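Local coordinates for 3,4-dihydroxybenzoate decarboxylase (Enterobacter cloacae, PDB 5NY5), which probably catalyses the reversible decarboxylation of 3,4-dihydroxybenzoic acid to catechol, as a UbiD-family enzyme that depends on prenylated FMN and a metal ion, at residues Phe148-Ala156 with Val206-Tyr217; Arg260-Leu270 with Pro302-Arg312. All coordinates share one frame; numbering follows the deposited sequence.

Contact 1: residues Phe148-Ala156 with Val206-Tyr217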
# COMPACT_ATOMS: atom_id res chain seq x y z
N PHE A 148 -16.11 -43.89 -11.65
CA PHE A 148 -15.86 -43.44 -10.29
C PHE A 148 -17.05 -43.75 -9.39
O PHE A 148 -18.20 -43.59 -9.79
CB PHE A 148 -15.60 -41.92 -10.25
CG PHE A 148 -14.14 -41.55 -10.19
CD1 PHE A 148 -13.46 -41.58 -8.99
CD2 PHE A 148 -13.47 -41.15 -11.33
CE1 PHE A 148 -12.12 -41.23 -8.93
CE2 PHE A 148 -12.14 -40.80 -11.28
CZ PHE A 148 -11.46 -40.84 -10.08
N PHE A 149 -16.75 -44.19 -8.17
CA PHE A 149 -17.68 -44.13 -7.05
C PHE A 149 -17.27 -42.95 -6.19
O PHE A 149 -16.11 -42.84 -5.79
CB PHE A 149 -17.66 -45.42 -6.23
CG PHE A 149 -17.99 -46.66 -7.01
CD1 PHE A 149 -19.30 -46.97 -7.32
CD2 PHE A 149 -16.99 -47.52 -7.42
CE1 PHE A 149 -19.61 -48.11 -8.03
CE2 PHE A 149 -17.29 -48.67 -8.13
CZ PHE A 149 -18.60 -48.96 -8.44
N CYS A 150 -18.22 -42.06 -5.90
CA CYS A 150 -17.90 -40.81 -5.23
C CYS A 150 -18.44 -40.70 -3.82
O CYS A 150 -18.10 -39.73 -3.12
CB CYS A 150 -18.40 -39.63 -6.06
SG CYS A 150 -17.65 -39.52 -7.70
N LEU A 151 -19.27 -41.63 -3.37
CA LEU A 151 -19.85 -41.59 -2.03
C LEU A 151 -19.66 -42.93 -1.33
O LEU A 151 -20.60 -43.53 -0.80
CB LEU A 151 -21.32 -41.19 -2.09
CG LEU A 151 -21.58 -39.75 -2.54
CD1 LEU A 151 -23.07 -39.48 -2.68
CD2 LEU A 151 -20.95 -38.78 -1.56
N GLY A 152 -18.43 -43.41 -1.31
CA GLY A 152 -18.11 -44.63 -0.61
C GLY A 152 -17.73 -44.38 0.84
O GLY A 152 -16.66 -43.83 1.12
N LEU A 153 -18.61 -44.76 1.76
CA LEU A 153 -18.32 -44.66 3.19
C LEU A 153 -17.45 -45.84 3.58
O LEU A 153 -17.91 -46.98 3.60
CB LEU A 153 -19.62 -44.63 4.00
CG LEU A 153 -19.44 -44.45 5.50
CD1 LEU A 153 -19.12 -43.01 5.84
CD2 LEU A 153 -20.67 -44.92 6.25
N VAL A 154 -16.19 -45.57 3.91
CA VAL A 154 -15.20 -46.61 4.15
C VAL A 154 -15.05 -46.83 5.65
O VAL A 154 -14.83 -45.87 6.41
CB VAL A 154 -13.84 -46.24 3.52
CG1 VAL A 154 -12.82 -47.32 3.82
CG2 VAL A 154 -14.00 -46.06 2.02
N LEU A 155 -15.17 -48.08 6.08
CA LEU A 155 -14.91 -48.48 7.45
C LEU A 155 -13.57 -49.22 7.50
O LEU A 155 -13.26 -50.01 6.62
CB LEU A 155 -16.02 -49.39 7.99
CG LEU A 155 -17.47 -48.93 7.84
CD1 LEU A 155 -18.41 -49.90 8.54
CD2 LEU A 155 -17.66 -47.54 8.39
N ALA A 156 -12.80 -48.95 8.55
CA ALA A 156 -11.50 -49.59 8.71
C ALA A 156 -11.12 -49.59 10.18
O ALA A 156 -11.62 -48.78 10.97
CB ALA A 156 -10.42 -48.90 7.87
N VAL A 206 -11.05 -53.48 4.42
CA VAL A 206 -11.94 -52.33 4.42
C VAL A 206 -13.28 -52.74 3.82
O VAL A 206 -13.38 -53.70 3.06
CB VAL A 206 -11.36 -51.13 3.63
CG1 VAL A 206 -10.11 -50.58 4.32
CG2 VAL A 206 -11.05 -51.54 2.20
N THR A 207 -14.32 -51.99 4.19
CA THR A 207 -15.63 -52.10 3.57
C THR A 207 -16.02 -50.74 3.02
O THR A 207 -15.79 -49.71 3.65
CB THR A 207 -16.69 -52.58 4.55
OG1 THR A 207 -16.96 -51.56 5.52
CG2 THR A 207 -16.23 -53.84 5.26
N ILE A 208 -16.62 -50.75 1.83
CA ILE A 208 -17.03 -49.53 1.14
C ILE A 208 -18.55 -49.53 1.10
O ILE A 208 -19.17 -50.30 0.35
CB ILE A 208 -16.43 -49.46 -0.27
CG1 ILE A 208 -14.91 -49.64 -0.18
CG2 ILE A 208 -16.78 -48.15 -0.93
CD1 ILE A 208 -14.30 -50.23 -1.42
N ASN A 209 -19.16 -48.66 1.90
CA ASN A 209 -20.60 -48.65 2.11
C ASN A 209 -21.21 -47.54 1.27
O ASN A 209 -20.85 -46.37 1.42
CB ASN A 209 -20.92 -48.45 3.59
CG ASN A 209 -20.19 -49.44 4.47
OD1 ASN A 209 -20.77 -50.43 4.92
ND2 ASN A 209 -18.91 -49.18 4.73
N MSE A 210 -22.15 -47.90 0.39
CA MSE A 210 -22.77 -46.94 -0.51
C MSE A 210 -24.29 -47.09 -0.52
O MSE A 210 -24.81 -48.20 -0.48
CB MSE A 210 -22.21 -47.09 -1.92
CG MSE A 210 -20.70 -46.94 -2.00
SE MSE A 210 -20.00 -47.24 -3.79
CE MSE A 210 -20.60 -49.07 -4.05
N GLY A 211 -25.00 -45.97 -0.60
CA GLY A 211 -26.45 -45.97 -0.56
C GLY A 211 -26.95 -45.99 0.87
O GLY A 211 -27.40 -47.03 1.36
N LEU A 212 -26.90 -44.84 1.54
CA LEU A 212 -27.08 -44.77 2.98
C LEU A 212 -28.15 -43.75 3.33
O LEU A 212 -28.58 -42.95 2.50
CB LEU A 212 -25.78 -44.40 3.69
CG LEU A 212 -24.52 -45.07 3.16
CD1 LEU A 212 -23.28 -44.42 3.76
CD2 LEU A 212 -24.55 -46.55 3.48
N ASP A 213 -28.58 -43.80 4.59
CA ASP A 213 -29.32 -42.71 5.19
C ASP A 213 -28.51 -41.42 5.03
O ASP A 213 -27.32 -41.39 5.37
CB ASP A 213 -29.56 -43.01 6.67
CG ASP A 213 -30.52 -42.04 7.33
OD1 ASP A 213 -30.84 -40.98 6.75
OD2 ASP A 213 -30.96 -42.33 8.47
N PRO A 214 -29.10 -40.35 4.48
CA PRO A 214 -28.38 -39.07 4.41
C PRO A 214 -27.82 -38.63 5.75
O PRO A 214 -26.79 -37.94 5.78
CB PRO A 214 -29.44 -38.11 3.89
CG PRO A 214 -30.34 -38.96 3.07
CD PRO A 214 -30.38 -40.30 3.75
N ALA A 215 -28.45 -39.01 6.86
CA ALA A 215 -27.91 -38.69 8.17
C ALA A 215 -26.52 -39.28 8.35
O ALA A 215 -25.66 -38.68 9.00
CB ALA A 215 -28.86 -39.18 9.26
N ILE A 216 -26.28 -40.47 7.79
CA ILE A 216 -24.97 -41.08 7.91
C ILE A 216 -23.94 -40.32 7.08
O ILE A 216 -22.87 -39.95 7.58
CB ILE A 216 -25.03 -42.57 7.50
CG1 ILE A 216 -25.95 -43.34 8.44
CG2 ILE A 216 -23.64 -43.17 7.50
CD1 ILE A 216 -25.99 -44.83 8.18
N TYR A 217 -24.26 -40.07 5.81
CA TYR A 217 -23.34 -39.34 4.95
C TYR A 217 -23.00 -37.97 5.52
O TYR A 217 -21.85 -37.53 5.48
CB TYR A 217 -23.94 -39.19 3.55
CG TYR A 217 -23.65 -40.33 2.61
CD1 TYR A 217 -22.36 -40.80 2.42
CD2 TYR A 217 -24.67 -40.95 1.90
CE1 TYR A 217 -22.09 -41.83 1.55
CE2 TYR A 217 -24.41 -41.99 1.03
CZ TYR A 217 -23.12 -42.43 0.86
OH TYR A 217 -22.86 -43.47 -0.00
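Leu153 O is gripped twice by Asn209, through the backbone N at 2.7 Å and through the side-chain ND2, also at 2.7 Å from that oxygen. The two donors arrive from opposite faces of the carbonyl plane. The hydrogen bond from ND2 is almost straight, 174° at the hydrogen, and Leu153 O lies in the amide plane of Asn209. With CG of Asn209 beside its own backbone N (chi1 -52°), ND2 reaches across to Leu153 O and packs on Leu155 CG; it also donates to Thr207 OG1 of its own strand. Ile258 N and Lys256 O hold Asn209 OD1 and Thr207 OG1, fixing the rotation of both groups. Leu153 CD2 fits against Leu212 CD1 (3.6 Å) and, crossing at about a right angle, Ile216 CG2. Past Gly152, Met210, modelled as selenomethionine, bends at chi3 to bring SE within 3.6 Å of Phe149 CD1, an oblique Met-aromatic contact. Leu151 CB packs on Tyr217 CZ, and Leu212 CD1 sits over one face of that ring, toward the rim. Val154 touches His170, a prenylated-FMN ligand of this enzyme, though this apo chain lacks the cofactor. Antiparallel pairing of 148-156 with 206-210, beside a helix N-capped by Asp213, belongs to the flavin-binding beta domain of UbiD enzymes.

Contact 2: residues Arg260-Leu270 with Pro302-Arg312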
# COMPACT_ATOMS: atom_id res chain seq x y z
N ARG A 260 -27.83 -51.48 6.82
CA ARG A 260 -28.92 -50.94 6.03
C ARG A 260 -28.47 -50.36 4.70
O ARG A 260 -29.27 -49.73 4.01
CB ARG A 260 -29.67 -49.86 6.83
CG ARG A 260 -30.21 -50.35 8.16
CD ARG A 260 -31.37 -51.30 7.97
NE ARG A 260 -32.58 -50.60 7.59
CZ ARG A 260 -33.71 -51.21 7.23
NH1 ARG A 260 -33.77 -52.53 7.22
NH2 ARG A 260 -34.77 -50.49 6.90
N ALA A 261 -27.21 -50.57 4.32
CA ALA A 261 -26.69 -49.96 3.11
C ALA A 261 -27.28 -50.62 1.87
O ALA A 261 -27.87 -51.70 1.92
CB ALA A 261 -25.17 -50.07 3.08
N GLU A 262 -27.12 -49.94 0.73
CA GLU A 262 -27.59 -50.48 -0.54
C GLU A 262 -26.56 -51.42 -1.15
O GLU A 262 -26.89 -52.54 -1.54
CB GLU A 262 -27.92 -49.34 -1.51
CG GLU A 262 -29.21 -48.61 -1.19
CD GLU A 262 -30.44 -49.38 -1.63
OE1 GLU A 262 -30.36 -50.10 -2.65
OE2 GLU A 262 -31.48 -49.27 -0.95
N ILE A 263 -25.31 -50.98 -1.24
CA ILE A 263 -24.23 -51.77 -1.85
C ILE A 263 -23.02 -51.73 -0.93
O ILE A 263 -22.72 -50.69 -0.32
CB ILE A 263 -23.86 -51.24 -3.25
CG1 ILE A 263 -25.10 -51.16 -4.14
CG2 ILE A 263 -22.81 -52.14 -3.90
CD1 ILE A 263 -24.80 -50.74 -5.55
N ILE A 264 -22.33 -52.86 -0.82
CA ILE A 264 -21.11 -52.98 -0.04
C ILE A 264 -20.02 -53.55 -0.94
O ILE A 264 -20.25 -54.50 -1.68
CB ILE A 264 -21.29 -53.89 1.20
CG1 ILE A 264 -22.48 -53.42 2.04
CG2 ILE A 264 -20.02 -53.91 2.04
CD1 ILE A 264 -22.28 -52.06 2.64
N ILE A 265 -18.83 -52.96 -0.87
CA ILE A 265 -17.65 -53.49 -1.52
C ILE A 265 -16.66 -53.88 -0.43
O ILE A 265 -16.18 -53.02 0.31
CB ILE A 265 -17.03 -52.48 -2.50
CG1 ILE A 265 -18.05 -52.06 -3.55
CG2 ILE A 265 -15.80 -53.08 -3.17
CD1 ILE A 265 -17.50 -51.08 -4.57
N GLU A 266 -16.38 -55.17 -0.33
CA GLU A 266 -15.41 -55.69 0.64
C GLU A 266 -14.09 -55.94 -0.08
O GLU A 266 -14.04 -56.74 -1.02
CB GLU A 266 -15.92 -56.97 1.29
CG GLU A 266 -17.16 -56.79 2.14
CD GLU A 266 -17.60 -58.07 2.81
OE1 GLU A 266 -16.87 -59.08 2.71
OE2 GLU A 266 -18.68 -58.08 3.43
N GLY A 267 -13.04 -55.26 0.36
CA GLY A 267 -11.75 -55.39 -0.28
C GLY A 267 -10.62 -55.18 0.70
O GLY A 267 -10.84 -54.97 1.90
N GLU A 268 -9.40 -55.23 0.17
CA GLU A 268 -8.20 -55.03 0.96
C GLU A 268 -7.25 -54.11 0.21
O GLU A 268 -7.17 -54.13 -1.02
CB GLU A 268 -7.49 -56.36 1.26
CG GLU A 268 -8.28 -57.29 2.17
CD GLU A 268 -7.68 -58.67 2.25
OE1 GLU A 268 -8.26 -59.53 2.94
OE2 GLU A 268 -6.64 -58.91 1.60
N LEU A 269 -6.53 -53.29 0.97
CA LEU A 269 -5.50 -52.41 0.41
C LEU A 269 -4.21 -53.21 0.29
O LEU A 269 -3.59 -53.57 1.30
CB LEU A 269 -5.32 -51.18 1.29
CG LEU A 269 -6.44 -50.14 1.22
CD1 LEU A 269 -6.58 -49.40 2.53
CD2 LEU A 269 -6.18 -49.17 0.08
N LEU A 270 -3.79 -53.48 -0.94
CA LEU A 270 -2.63 -54.33 -1.17
C LEU A 270 -1.34 -53.57 -0.91
O LEU A 270 -1.15 -52.48 -1.46
CB LEU A 270 -2.64 -54.87 -2.60
CG LEU A 270 -3.92 -55.56 -3.05
CD1 LEU A 270 -3.76 -56.13 -4.45
CD2 LEU A 270 -4.31 -56.65 -2.07
N PRO A 302 -2.85 -46.25 -3.81
CA PRO A 302 -3.01 -47.62 -3.30
C PRO A 302 -4.20 -48.31 -3.93
O PRO A 302 -5.23 -47.70 -4.21
CB PRO A 302 -3.21 -47.42 -1.79
CG PRO A 302 -3.71 -46.03 -1.66
CD PRO A 302 -3.07 -45.24 -2.76
N VAL A 303 -4.05 -49.61 -4.17
CA VAL A 303 -5.04 -50.41 -4.88
C VAL A 303 -5.88 -51.17 -3.88
O VAL A 303 -5.35 -51.77 -2.93
CB VAL A 303 -4.36 -51.38 -5.87
CG1 VAL A 303 -5.35 -52.40 -6.40
CG2 VAL A 303 -3.73 -50.60 -7.02
N ILE A 304 -7.20 -51.15 -4.07
CA ILE A 304 -8.12 -51.98 -3.31
C ILE A 304 -8.46 -53.21 -4.14
O ILE A 304 -8.98 -53.09 -5.25
CB ILE A 304 -9.40 -51.21 -2.92
CG1 ILE A 304 -9.13 -50.30 -1.73
CG2 ILE A 304 -10.52 -52.18 -2.61
CD1 ILE A 304 -10.38 -49.76 -1.09
N LYS A 305 -8.13 -54.38 -3.62
CA LYS A 305 -8.47 -55.66 -4.25
C LYS A 305 -9.77 -56.15 -3.61
O LYS A 305 -9.78 -56.54 -2.44
CB LYS A 305 -7.35 -56.67 -4.07
CG LYS A 305 -7.47 -57.92 -4.92
CD LYS A 305 -6.85 -57.73 -6.29
CE LYS A 305 -6.65 -59.06 -6.99
NZ LYS A 305 -5.98 -58.91 -8.31
N VAL A 306 -10.86 -56.12 -4.38
CA VAL A 306 -12.15 -56.50 -3.83
C VAL A 306 -12.21 -58.01 -3.65
O VAL A 306 -11.77 -58.78 -4.51
CB VAL A 306 -13.29 -55.99 -4.73
CG1 VAL A 306 -13.10 -56.47 -6.15
CG2 VAL A 306 -14.64 -56.44 -4.19
N LYS A 307 -12.74 -58.44 -2.51
CA LYS A 307 -12.97 -59.86 -2.24
C LYS A 307 -14.42 -60.26 -2.44
O LYS A 307 -14.69 -61.38 -2.87
CB LYS A 307 -12.54 -60.21 -0.82
CG LYS A 307 -11.06 -59.98 -0.56
CD LYS A 307 -10.21 -60.76 -1.54
CE LYS A 307 -8.73 -60.50 -1.33
NZ LYS A 307 -7.89 -61.22 -2.32
N ALA A 308 -15.36 -59.37 -2.13
CA ALA A 308 -16.77 -59.65 -2.32
C ALA A 308 -17.53 -58.35 -2.51
O ALA A 308 -17.17 -57.32 -1.94
CB ALA A 308 -17.36 -60.42 -1.13
N VAL A 309 -18.57 -58.40 -3.34
CA VAL A 309 -19.52 -57.31 -3.49
C VAL A 309 -20.84 -57.76 -2.88
O VAL A 309 -21.25 -58.92 -3.06
CB VAL A 309 -19.70 -56.88 -4.96
CG1 VAL A 309 -20.58 -55.65 -5.05
CG2 VAL A 309 -18.35 -56.62 -5.59
N THR A 310 -21.50 -56.86 -2.17
CA THR A 310 -22.64 -57.20 -1.34
C THR A 310 -23.70 -56.12 -1.48
O THR A 310 -23.41 -54.94 -1.27
CB THR A 310 -22.20 -57.36 0.12
OG1 THR A 310 -21.73 -58.70 0.33
CG2 THR A 310 -23.32 -57.06 1.08
N MSE A 311 -24.92 -56.52 -1.85
CA MSE A 311 -25.99 -55.56 -2.10
C MSE A 311 -27.37 -56.14 -1.83
O MSE A 311 -27.54 -57.36 -1.80
CB MSE A 311 -25.91 -55.05 -3.54
CG MSE A 311 -25.93 -56.13 -4.60
SE MSE A 311 -25.56 -55.43 -6.38
CE MSE A 311 -27.33 -55.59 -7.16
N ARG A 312 -28.35 -55.27 -1.61
CA ARG A 312 -29.72 -55.73 -1.42
C ARG A 312 -30.39 -55.95 -2.78
O ARG A 312 -29.83 -55.66 -3.84
CB ARG A 312 -30.52 -54.74 -0.58
CG ARG A 312 -30.00 -53.33 -0.53
CD ARG A 312 -31.08 -52.39 -0.01
NE ARG A 312 -30.97 -52.08 1.41
CZ ARG A 312 -31.96 -51.60 2.15
NH1 ARG A 312 -31.77 -51.34 3.44
NH2 ARG A 312 -33.15 -51.39 1.61
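Strands 263-269 and 303-311 run antiparallel with a strong twist, their axes 139° apart in direction and 4.2 Å apart at closest approach. Hydrogen-bonded pairs Ile264-Thr310, Glu266-Ala308 and Glu268-Lys305 carry the ladder, which Leu270 N extends to Val303 O and Arg312 N to Glu262 O. A classic beta bulge interrupts it: Lys307 and Ala308 both face Glu266, whose O accepts from Lys307 N (2.6 Å) and Ala308 N (3.1 Å). The register slips by one residue there, and Gly267 CA comes within 3.7 Å of Val306 CA, with Lys305 O also packed close about it. Both strands belong to the antiparallel sheet of the Rift-related domain, in which 263-269 lies between 204-210 and 303-311. On the face shared by Ile265 and Val306 their CG2 methyls meet at 3.7 Å; farther along, Leu269 CD2 rests on Ile304 CG1. The other face holds Ile264 and Thr310 side by side, pointing the same way. At the end of the pair Leu270 CD2 packs on Lys305 CB at 3.6 Å. Glu266, its CG beside the backbone N (chi1 -64°) and its chain extended beyond, carries its carboxylate past Ala308 to the backbone N atoms of Val251 and Ala252. Arg312, bent at chi3, folds back over 260-262, where NE donates to Ala261 O (3.2 Å) from above the carbonyl plane. Glu262 OE2 lies 3.7 Å from Arg312 NE, a long salt bridge of charges alone because the oxygen stands well out of the guanidinium plane; the same carboxylate is engaged by Arg9 and by Ile316 N.

Contacts 1 and 2 are two seams of one antiparallel sheet, separated by the pairing of 204-210 with 263-269, in which Ile208 N probably bonds to Ile265 O and Ile263 N to Met210 O. Their centres lie 10 Å apart, but the centre of contact 1 lies about 11 Å from the centre of the chain and that of contact 2 about 21 Å. All touching residues of contact 1 are buried, and its polar chemistry is neutral: an amide, hydroxyls and backbone carbonyls. Contact 2, also largely buried, includes partly exposed residues and carries charged side chains along its length and at the 260-262/Arg312 end. Contact 1 adds a helix to its strand pair, whereas contact 2 is a strand pair, with a loop at one end, that absorbs a bulge.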